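Local atomic coordinates of GNA33 (Neisseria gonorrhoeae FA 1090, PDB entry 2G5D), a protein that probably cleaves the beta-1,4-glycosidic bond between N-acetylmuramic acid and N-acetylglucosamine in peptidoglycan, forming a 1,6-anhydro bond in the N-acetylmuramic acid residue. Residues A95-F98 with F99-F103. Numbering follows the deposited sequence.
Sequences AKRF and FERYF
F98 lies at the middle of an aromatic cluster completed by F99, Y102 and F103. With its CG turned anti to the backbone N (chi1 171°), the F98 ring presents an edge to the face of F99, CD2 standing 3.9 Å above the centre of that ring, in an edge-to-face pair. F103 in turn brings its own edge to the face of F98 in an offset edge-to-face arrangement, F103 CE1 lying 3.7 Å from F98 CZ, with the two planes 77° apart. Y102 CD1 lies 3.8 Å from F98 CD1, the two rings oblique to each other.

The contact lies in the C-terminal part of helix 92-102, and F103 belongs to the strand that follows. Helices 58-72 and 79-86 pack on the cluster, F58 reaching F99, while F103 touches L411 and P413 of strand 403-413, which falls largely within the 3D domain, of the double-psi beta-barrel clan. Four i to i+4 backbone bonds build the turns; those from F99 N to A95 O and from Y102 N to F98 O are both 3.2 Å long.

On the more exposed side, the side chains are charged. The K96 side chain crosses that of E100 at a slant, its CE 3.1 Å from E100 OE1, but K96 NZ stays 4.4 Å from E100 OE1, too far for a salt bridge; OE1 is instead hydrogen-bonded to W53 NE1. R97 and R101 point the same way, and R101 NH2 sits over one face of the R97 guanidinium, 3.8 Å from R97 NH1, with the guanidinium planes 32° apart; this closeness of like charges probably costs some repulsion, eased by solvent.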
# COMPACT_ATOMS: atom_id res chain seq x y z
N ALA A 95 22.46 15.95 -0.44
CA ALA A 95 21.08 15.56 -0.71
C ALA A 95 20.10 16.71 -0.45
O ALA A 95 19.15 16.87 -1.18
CB ALA A 95 20.73 14.34 0.12
N LYS A 96 20.33 17.49 0.60
CA LYS A 96 19.55 18.73 0.80
C LYS A 96 19.66 19.67 -0.41
O LYS A 96 18.64 20.19 -0.90
CB LYS A 96 20.02 19.48 2.03
CG LYS A 96 19.21 20.76 2.31
CD LYS A 96 19.57 21.31 3.65
CE LYS A 96 19.67 22.80 3.61
NZ LYS A 96 20.63 23.26 4.64
N ARG A 97 20.89 19.90 -0.86
CA ARG A 97 21.13 20.80 -1.99
C ARG A 97 20.51 20.34 -3.29
O ARG A 97 20.03 21.18 -4.04
CB ARG A 97 22.61 21.11 -2.14
CG ARG A 97 22.97 22.14 -1.14
CD ARG A 97 24.24 21.81 -0.38
NE ARG A 97 25.41 22.40 -1.01
CZ ARG A 97 25.89 23.60 -0.71
NH1 ARG A 97 26.98 24.05 -1.33
NH2 ARG A 97 25.28 24.35 0.22
N PHE A 98 20.51 19.03 -3.51
CA PHE A 98 19.76 18.36 -4.59
C PHE A 98 18.24 18.66 -4.57
O PHE A 98 17.65 18.98 -5.60
CB PHE A 98 20.00 16.85 -4.51
CG PHE A 98 19.12 16.03 -5.42
CD1 PHE A 98 19.29 16.07 -6.81
CD2 PHE A 98 18.14 15.18 -4.89
CE1 PHE A 98 18.48 15.32 -7.64
CE2 PHE A 98 17.33 14.41 -5.71
CZ PHE A 98 17.50 14.48 -7.08
N PHE A 99 17.61 18.55 -3.39
CA PHE A 99 16.17 18.78 -3.28
C PHE A 99 15.86 20.28 -3.40
O PHE A 99 14.81 20.65 -3.89
CB PHE A 99 15.55 18.15 -1.99
CG PHE A 99 15.53 16.63 -1.99
CD1 PHE A 99 16.32 15.90 -1.09
CD2 PHE A 99 14.74 15.92 -2.92
CE1 PHE A 99 16.31 14.47 -1.10
CE2 PHE A 99 14.74 14.50 -2.94
CZ PHE A 99 15.51 13.78 -2.02
N GLU A 100 16.76 21.13 -2.93
CA GLU A 100 16.62 22.59 -3.05
C GLU A 100 16.82 23.15 -4.45
O GLU A 100 16.11 24.08 -4.87
CB GLU A 100 17.58 23.30 -2.09
CG GLU A 100 17.13 23.15 -0.65
CD GLU A 100 18.08 23.79 0.32
OE1 GLU A 100 17.69 23.95 1.48
OE2 GLU A 100 19.22 24.11 -0.07
N ARG A 101 17.78 22.56 -5.16
CA ARG A 101 18.25 23.04 -6.44
C ARG A 101 17.41 22.55 -7.60
O ARG A 101 17.31 23.24 -8.60
CB ARG A 101 19.72 22.66 -6.64
CG ARG A 101 20.66 23.67 -5.99
CD ARG A 101 22.05 23.15 -5.77
NE ARG A 101 22.82 24.08 -4.94
CZ ARG A 101 24.14 24.25 -5.00
NH1 ARG A 101 24.87 23.54 -5.87
NH2 ARG A 101 24.73 25.13 -4.19
N TYR A 102 16.78 21.39 -7.45
CA TYR A 102 16.10 20.71 -8.57
C TYR A 102 14.57 20.64 -8.47
O TYR A 102 13.88 20.39 -9.47
CB TYR A 102 16.72 19.32 -8.79
CG TYR A 102 18.10 19.33 -9.45
CD1 TYR A 102 19.26 19.42 -8.69
CD2 TYR A 102 18.22 19.24 -10.85
CE1 TYR A 102 20.53 19.42 -9.32
CE2 TYR A 102 19.47 19.25 -11.48
CZ TYR A 102 20.62 19.34 -10.70
OH TYR A 102 21.86 19.34 -11.33
N PHE A 103 14.05 20.88 -7.27
CA PHE A 103 12.61 20.79 -7.01
C PHE A 103 12.06 22.09 -6.45
O PHE A 103 12.79 22.90 -5.85
CB PHE A 103 12.26 19.62 -6.03
CG PHE A 103 12.71 18.25 -6.50
CD1 PHE A 103 14.06 17.89 -6.46
CD2 PHE A 103 11.78 17.31 -6.96
CE1 PHE A 103 14.49 16.65 -6.90
CE2 PHE A 103 12.19 16.05 -7.38
CZ PHE A 103 13.55 15.70 -7.34